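Local coordinates for polycyclic ketone monooxygenase (Myceliophthora thermophila, PDB 5MQ6), which uses FAD and NADPH to insert one oxygen atom beside the carbonyl of ketones, above all bulky polycyclic ones, yielding esters or lactones, at residues 161-164 with 165-169; 385-388 with 389-393; 529-532 with 533-537. One frame throughout, in Å; residues are numbered along the deposited sequence.

Interaction 1 of 3, residues 161-164 with 165-169; sequences LEHA and YRIAT
Tyr165, Arg166, Ile167 and Ala168 of helix 157-170 donate their amides to Leu161, Glu162, His163 and Ala164 O in unbroken i to i+4 order, the tightest pair being Arg166 N to Glu162 O at 2.7 Å. Along one side of the helix the guanidinium of Arg166 bridges two preceding side chains. Arg166 NH1 gives a hydrogen bond to His163 ND1 (3.2 Å, 158°) that lies close to the imidazole and guanidinium planes, while Arg166 NH2 forms a salt bridge with Glu162 OE1 (3.1 Å), which it meets from above the carboxylate plane. A bend at chi3 (-53°) folds the arginine back toward both. A water accepts from Arg166 NH1 (2.8 Å) and donates to Glu162 OE1 (2.7 Å). Over one face of the imidazole lies Ile167 CG1. Leu161 CD1 packs on Tyr165 CE1 at 4.1 Å; Tyr165 OH is hydrogen-bonded to Phe118 N. His163 and Ala164 touch Tyr88, and Ile167 touches Val95, of helix 88-99, which starts within a probable Rossmann-type GxGxxG turn on FAD. A leucine in place of Arg166 would probably leave Glu162 without its positive mate and His163 ND1 without its donor. With ND1 accepting and NE2 hydrogen-bonded to Pro141 O, the imidazole is probably neutral, protonated at NE2.

Interaction 2 of 3, residues 385-388 with 389-393; sequences LGRL and YKLDL
Four backbone hydrogen bonds join 385-388 to 389-393, each from the amide four residues on. Leu391 N to Arg387 O is the shortest at 2.8 Å and Tyr389 N to Leu385 O the straightest, with an N-H...O angle of 172°; Lys390 N to Gly386 O and Asp392 N to Leu388 O complete the set. The even spacing is that of a regular alpha-helix, and no side-chain polar bond reinforces it between the two segments. Leu385 O has a second neighbour: Tyr389 CD1 approaches it at 3.1 Å with the oxygen in the plane of the ring, so the phenol meets the carbonyl by its edge, in the manner of a C-H...O contact. Tyr389 CD1 also lies 4.4 Å from Leu385 CB, a loose apolar contact. On another side of the helix, Arg387 and Leu391 run side by side in the same direction. The arginine bends at chi3 (65°), which turns the guanidinium back so that Arg387 NH1 reaches Leu391 CD2 at 3.8 Å, an apolar methyl at the edge of a charged group. Leu388 CD2 and Leu391 CD2 come within 4.5 Å. On the exposed side the aliphatic start of Lys390 lies against the backbone, its CG being 3.4 Å from Gly386 O. These residues belong to the long helix 378-406, which is covered from several directions. Tyr389 packs on Tyr26 of helix 22-31 and stands edge-to-face with Trp423, Leu388 rests on Ser363 and Ala364 of helix 363-366, and Asp392 OD1 is hydrogen-bonded to Thr422 OG1, tying the helix to the loop that leads on to the NADPH-binding Lys425.

Interaction 3 of 3, residues 529-532 with 533-537; sequences FTPL and SQSSQ
Ser535 OG donates a hydrogen bond to Leu532 O at 2.8 Å, the one direct hydrogen bond between 529-532 and 533-537. The hydroxyl does not arrive on a carbonyl lone pair: it sits 35° out of the carbonyl plane, with a C=O...OG angle of 127°. A chi1 of 67° sets Ser535 OG between the backbone N and the carbonyl carbon of its own residue, turned back over the chain, where it also touches Pro531 CB at 3.5 Å. Ser535 CB lies 3.6 Å from Pro531 CB, so the pyrrolidine ring backs the serine side chain while Leu532 O accepts its hydrogen bond. Between Leu532 and Ser535 the chain makes a beta turn close to type II, with Gln534 in a left-handed conformation at its third position and the end CA atoms 6.1 Å apart. Ser535 N, the amide that would usually close such a turn, is hydrogen-bonded to Asn625 OD1, and the Ser535 hydroxyl reaches Leu532 O. This turn belongs to the loop between strand 527-529, which pairs in parallel with strand 218-221 in the FAD domain sheet, and helix 541-562, which begins at the FAD-binding Asn541. Two waters brace the loop. One accepts from Leu532 N at 3.0 Å and donates to Ser533 O at 2.8 Å; the other donates both to Pro531 O (3.0 Å) and to Ser536 O (2.9 Å), spanning the turn. Further out, Gln534 is fixed by its amide, OE1 to Thr515 OG1 and NE2 to Arg622 O, and its carbonyl takes the indole NH of Trp579. Tyr633 of helix 630-641 covers Pro531, Ser535 and Ser536, while Leu532 rests on Arg491 of helix 488-492.

In the fold
All three contacts are local, and none touches another: nearest atoms are about 14 Å apart between interactions 1 and 3, about 13 Å between 2 and 3, and about 31 Å between 1 and 2, which lie on opposite sides of the chain's centre. Interactions 1 and 3 both lie near the FAD, the side chains of Ala164 and Pro531 each about 9 Å from it, one on a helix packed against helix 88-99 and the other in a loop beyond a strand of the FAD domain sheet; the side chain of Leu532, in interaction 3, is about 12 Å from bound NADPH. Interaction 2 is peripheral; the side chain of Asp392 lies about 11 Å from that of NADPH-binding Lys425.

Interaction 1 of 3, residues 161-164 with 165-169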
loop_
_atom_site.group_PDB
_atom_site.type_symbol
_atom_site.label_atom_id
_atom_site.label_comp_id
_atom_site.label_asym_id
_atom_site.label_seq_id
_atom_site.Cartn_x
_atom_site.Cartn_y
_atom_site.Cartn_z
ATOM N N LEU A 161 8.571 11.620 -6.556
ATOM C CA LEU A 161 8.529 11.330 -7.968
ATOM C C LEU A 161 9.902 11.588 -8.664
ATOM O O LEU A 161 10.424 10.730 -9.455
ATOM C CB LEU A 161 7.389 12.103 -8.581
ATOM C CG LEU A 161 7.227 12.050 -10.090
ATOM C CD1 LEU A 161 6.918 10.615 -10.474
ATOM C CD2 LEU A 161 6.006 12.881 -10.535
ATOM N N GLU A 162 10.521 12.715 -8.322
ATOM C CA GLU A 162 11.802 13.018 -8.888
ATOM C C GLU A 162 12.844 11.911 -8.519
ATOM O O GLU A 162 13.703 11.557 -9.320
ATOM C CB GLU A 162 12.231 14.436 -8.478
ATOM C CG GLU A 162 13.720 14.750 -8.662
ATOM C CD GLU A 162 14.093 16.100 -8.012
ATOM O OE1 GLU A 162 14.813 16.167 -6.978
ATOM O OE2 GLU A 162 13.618 17.121 -8.508
ATOM N N HIS A 163 12.750 11.353 -7.317
ATOM C CA HIS A 163 13.675 10.324 -6.913
ATOM C C HIS A 163 13.511 9.025 -7.732
ATOM O O HIS A 163 14.532 8.386 -8.066
ATOM C CB HIS A 163 13.571 10.045 -5.461
ATOM C CG HIS A 163 14.600 9.093 -4.963
ATOM N ND1 HIS A 163 15.960 9.378 -4.985
ATOM C CD2 HIS A 163 14.479 7.896 -4.346
ATOM C CE1 HIS A 163 16.631 8.398 -4.409
ATOM N NE2 HIS A 163 15.758 7.494 -3.992
ATOM N N ALA A 164 12.267 8.669 -8.007
ATOM C CA ALA A 164 11.956 7.591 -8.936
ATOM C C ALA A 164 12.663 7.809 -10.295
ATOM O O ALA A 164 13.312 6.896 -10.839
ATOM C CB ALA A 164 10.422 7.555 -9.131
ATOM N N TYR A 165 12.565 9.030 -10.810
ATOM C CA TYR A 165 13.304 9.442 -12.025
ATOM C C TYR A 165 14.785 9.416 -11.845
ATOM O O TYR A 165 15.498 8.974 -12.748
ATOM C CB TYR A 165 12.808 10.792 -12.604
ATOM C CG TYR A 165 11.644 10.469 -13.434
ATOM C CD1 TYR A 165 10.418 10.087 -12.873
ATOM C CD2 TYR A 165 11.764 10.433 -14.852
ATOM C CE1 TYR A 165 9.297 9.747 -13.679
ATOM C CE2 TYR A 165 10.653 10.103 -15.661
ATOM C CZ TYR A 165 9.445 9.725 -15.060
ATOM O OH TYR A 165 8.446 9.276 -15.860
ATOM N N ARG A 166 15.251 9.804 -10.660
ATOM C CA ARG A 166 16.672 9.729 -10.375
ATOM C C ARG A 166 17.166 8.279 -10.478
ATOM O O ARG A 166 18.288 7.979 -10.985
ATOM C CB ARG A 166 16.980 10.315 -9.002
ATOM C CG ARG A 166 18.406 10.098 -8.520
ATOM C CD ARG A 166 18.723 10.854 -7.214
ATOM N NE ARG A 166 18.395 12.260 -7.338
ATOM C CZ ARG A 166 17.297 12.891 -6.916
ATOM N NH1 ARG A 166 16.344 12.289 -6.194
ATOM N NH2 ARG A 166 17.161 14.178 -7.255
ATOM N N ILE A 167 16.374 7.362 -9.936
ATOM C CA ILE A 167 16.781 5.948 -9.949
ATOM C C ILE A 167 16.770 5.459 -11.397
ATOM O O ILE A 167 17.728 4.842 -11.843
ATOM C CB ILE A 167 15.892 5.064 -9.061
ATOM C CG1 ILE A 167 16.154 5.444 -7.593
ATOM C CG2 ILE A 167 16.213 3.560 -9.237
ATOM C CD1 ILE A 167 15.060 5.075 -6.651
ATOM N N ALA A 168 15.690 5.725 -12.113
ATOM C CA ALA A 168 15.616 5.228 -13.485
ATOM C C ALA A 168 16.741 5.749 -14.357
ATOM O O ALA A 168 17.274 5.017 -15.239
ATOM C CB ALA A 168 14.281 5.592 -14.077
ATOM N N THR A 169 17.142 7.003 -14.095
ATOM C CA THR A 169 18.260 7.638 -14.792
ATOM C C THR A 169 19.561 6.980 -14.432
ATOM O O THR A 169 20.349 6.625 -15.304
ATOM C CB THR A 169 18.324 9.119 -14.415
ATOM O OG1 THR A 169 17.187 9.779 -15.005
ATOM C CG2 THR A 169 19.637 9.801 -14.892
HETATM O O HOH W 1 14.241 14.024 -5.423
#

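Interaction 2 of 3, residues 385-388 with 389-393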
loop_
_atom_site.group_PDB
_atom_site.type_symbol
_atom_site.label_atom_id
_atom_site.label_comp_id
_atom_site.label_asym_id
_atom_site.label_seq_id
_atom_site.Cartn_x
_atom_site.Cartn_y
_atom_site.Cartn_z
ATOM N N LEU A 385 -4.892 -10.861 23.599
ATOM C CA LEU A 385 -5.628 -9.672 23.387
ATOM C C LEU A 385 -5.591 -8.717 24.600
ATOM O O LEU A 385 -5.496 -7.497 24.419
ATOM C CB LEU A 385 -7.063 -9.937 23.018
ATOM C CG LEU A 385 -7.377 -10.694 21.743
ATOM C CD1 LEU A 385 -8.881 -10.739 21.628
ATOM C CD2 LEU A 385 -6.824 -10.058 20.499
ATOM N N GLY A 386 -5.675 -9.256 25.806
ATOM C CA GLY A 386 -5.607 -8.422 26.964
ATOM C C GLY A 386 -4.324 -7.672 27.010
ATOM O O GLY A 386 -4.341 -6.456 27.228
ATOM N N ARG A 387 -3.220 -8.380 26.738
ATOM C CA ARG A 387 -1.884 -7.780 26.715
ATOM C C ARG A 387 -1.796 -6.593 25.704
ATOM O O ARG A 387 -1.336 -5.469 26.029
ATOM C CB ARG A 387 -0.757 -8.815 26.478
ATOM C CG ARG A 387 0.661 -8.213 26.654
ATOM C CD ARG A 387 1.793 -9.154 26.236
ATOM N NE ARG A 387 1.794 -9.460 24.793
ATOM C CZ ARG A 387 2.086 -8.596 23.825
ATOM N NH1 ARG A 387 2.405 -7.335 24.117
ATOM N NH2 ARG A 387 2.061 -8.973 22.540
ATOM N N LEU A 388 -2.259 -6.830 24.491
ATOM C CA LEU A 388 -2.202 -5.823 23.428
ATOM C C LEU A 388 -3.091 -4.630 23.739
ATOM O O LEU A 388 -2.668 -3.506 23.551
ATOM C CB LEU A 388 -2.603 -6.399 22.087
ATOM C CG LEU A 388 -1.607 -7.403 21.526
ATOM C CD1 LEU A 388 -2.266 -8.034 20.346
ATOM C CD2 LEU A 388 -0.318 -6.717 21.094
ATOM N N TYR A 389 -4.313 -4.870 24.201
ATOM C CA TYR A 389 -5.194 -3.767 24.636
ATOM C C TYR A 389 -4.555 -2.874 25.749
ATOM O O TYR A 389 -4.633 -1.613 25.700
ATOM C CB TYR A 389 -6.578 -4.314 25.039
ATOM C CG TYR A 389 -7.480 -4.461 23.845
ATOM C CD1 TYR A 389 -7.451 -5.586 23.052
ATOM C CD2 TYR A 389 -8.354 -3.470 23.496
ATOM C CE1 TYR A 389 -8.263 -5.708 21.921
ATOM C CE2 TYR A 389 -9.149 -3.575 22.372
ATOM C CZ TYR A 389 -9.102 -4.707 21.599
ATOM O OH TYR A 389 -9.899 -4.810 20.472
ATOM N N LYS A 390 -3.911 -3.517 26.714
ATOM C CA LYS A 390 -3.196 -2.796 27.769
ATOM C C LYS A 390 -2.007 -2.086 27.215
ATOM O O LYS A 390 -1.766 -0.972 27.596
ATOM C CB LYS A 390 -2.696 -3.698 28.895
ATOM C CG LYS A 390 -3.762 -4.293 29.820
ATOM C CD LYS A 390 -3.145 -4.685 31.193
ATOM C CE LYS A 390 -3.219 -6.178 31.554
ATOM N NZ LYS A 390 -4.321 -6.485 32.512
ATOM N N LEU A 391 -1.253 -2.712 26.318
ATOM C CA LEU A 391 -0.166 -2.006 25.676
ATOM C C LEU A 391 -0.566 -0.724 24.918
ATOM O O LEU A 391 0.120 0.321 24.964
ATOM C CB LEU A 391 0.540 -2.969 24.725
ATOM C CG LEU A 391 1.837 -2.514 24.085
ATOM C CD1 LEU A 391 2.891 -2.152 25.152
ATOM C CD2 LEU A 391 2.274 -3.651 23.121
ATOM N N ASP A 392 -1.693 -0.785 24.233
ATOM C CA ASP A 392 -2.162 0.341 23.443
ATOM C C ASP A 392 -2.777 1.505 24.211
ATOM O O ASP A 392 -2.855 2.663 23.693
ATOM C CB ASP A 392 -3.187 -0.133 22.450
ATOM C CG ASP A 392 -3.365 0.843 21.336
ATOM O OD1 ASP A 392 -2.359 1.359 20.827
ATOM O OD2 ASP A 392 -4.536 1.124 20.986
ATOM N N LEU A 393 -3.284 1.210 25.399
ATOM C CA LEU A 393 -4.072 2.153 26.140
ATOM C C LEU A 393 -3.398 3.537 26.294
ATOM O O LEU A 393 -4.033 4.556 26.011
ATOM C CB LEU A 393 -4.446 1.554 27.495
ATOM C CG LEU A 393 -5.013 2.546 28.494
ATOM C CD1 LEU A 393 -6.332 3.007 28.004
ATOM C CD2 LEU A 393 -5.171 1.823 29.806
#

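Interaction 3 of 3, residues 529-532 with 533-537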
loop_
_atom_site.group_PDB
_atom_site.type_symbol
_atom_site.label_atom_id
_atom_site.label_comp_id
_atom_site.label_asym_id
_atom_site.label_seq_id
_atom_site.Cartn_x
_atom_site.Cartn_y
_atom_site.Cartn_z
ATOM N N PHE A 529 6.707 -12.682 -6.932
ATOM C CA PHE A 529 5.892 -11.554 -6.563
ATOM C C PHE A 529 6.337 -11.046 -5.242
ATOM O O PHE A 529 6.786 -11.806 -4.414
ATOM C CB PHE A 529 4.379 -11.872 -6.618
ATOM C CG PHE A 529 4.006 -13.303 -6.205
ATOM C CD1 PHE A 529 3.764 -13.618 -4.879
ATOM C CD2 PHE A 529 3.860 -14.353 -7.141
ATOM C CE1 PHE A 529 3.394 -14.918 -4.476
ATOM C CE2 PHE A 529 3.526 -15.658 -6.707
ATOM C CZ PHE A 529 3.312 -15.944 -5.385
ATOM N N THR A 530 6.170 -9.739 -5.038
ATOM C CA THR A 530 6.608 -9.117 -3.791
ATOM C C THR A 530 5.772 -9.725 -2.692
ATOM O O THR A 530 4.637 -9.991 -2.877
ATOM C CB THR A 530 6.526 -7.587 -3.823
ATOM O OG1 THR A 530 5.278 -7.166 -4.350
ATOM C CG2 THR A 530 7.454 -7.014 -4.819
ATOM N N PRO A 531 6.367 -10.041 -1.580
ATOM C CA PRO A 531 5.592 -10.837 -0.640
ATOM C C PRO A 531 4.471 -10.051 0.071
ATOM O O PRO A 531 4.758 -9.056 0.694
ATOM C CB PRO A 531 6.659 -11.315 0.352
ATOM C CG PRO A 531 7.759 -10.279 0.285
ATOM C CD PRO A 531 7.699 -9.666 -1.066
ATOM N N LEU A 532 3.248 -10.571 0.041
ATOM C CA LEU A 532 2.184 -10.051 0.827
ATOM C C LEU A 532 1.652 -11.225 1.711
ATOM O O LEU A 532 2.100 -11.404 2.722
ATOM C CB LEU A 532 1.105 -9.382 -0.105
ATOM C CG LEU A 532 0.025 -8.667 0.760
ATOM C CD1 LEU A 532 0.673 -7.382 1.271
ATOM C CD2 LEU A 532 -1.350 -8.373 0.103
ATOM N N SER A 533 0.756 -12.089 1.279
ATOM C CA SER A 533 0.393 -13.261 2.036
ATOM C C SER A 533 1.645 -14.110 2.430
ATOM O O SER A 533 2.592 -14.209 1.677
ATOM C CB SER A 533 -0.503 -14.185 1.217
ATOM O OG SER A 533 -1.697 -13.614 0.826
ATOM N N GLN A 534 1.599 -14.714 3.610
ATOM C CA GLN A 534 2.562 -15.744 4.073
ATOM C C GLN A 534 3.964 -15.163 4.217
ATOM O O GLN A 534 4.950 -15.809 3.889
ATOM C CB GLN A 534 2.566 -16.952 3.084
ATOM C CG GLN A 534 1.158 -17.441 2.665
ATOM C CD GLN A 534 1.240 -18.912 2.227
ATOM O OE1 GLN A 534 2.192 -19.323 1.535
ATOM N NE2 GLN A 534 0.318 -19.720 2.727
ATOM N N SER A 535 4.057 -13.926 4.689
ATOM C CA SER A 535 5.362 -13.372 4.875
ATOM C C SER A 535 5.370 -12.497 6.174
ATOM O O SER A 535 4.960 -12.931 7.228
ATOM C CB SER A 535 5.712 -12.626 3.586
ATOM O OG SER A 535 4.869 -11.455 3.362
ATOM N N SER A 536 5.854 -11.292 6.085
ATOM C CA SER A 536 5.746 -10.298 7.113
ATOM C C SER A 536 5.668 -8.962 6.371
ATOM O O SER A 536 5.912 -8.907 5.175
ATOM C CB SER A 536 6.996 -10.401 8.009
ATOM O OG SER A 536 6.977 -9.475 9.085
ATOM N N GLN A 537 5.322 -7.903 7.086
ATOM C CA GLN A 537 5.165 -6.583 6.526
ATOM C C GLN A 537 5.770 -5.632 7.608
ATOM O O GLN A 537 5.898 -5.987 8.756
ATOM C CB GLN A 537 3.675 -6.285 6.312
ATOM C CG GLN A 537 2.941 -6.196 7.674
ATOM C CD GLN A 537 1.416 -6.151 7.659
ATOM O OE1 GLN A 537 0.785 -5.157 7.277
ATOM N NE2 GLN A 537 0.820 -7.207 8.156
HETATM O O HOH W 2 3.963 -7.781 3.322
HETATM O O HOH W 3 2.603 -13.303 -0.939
#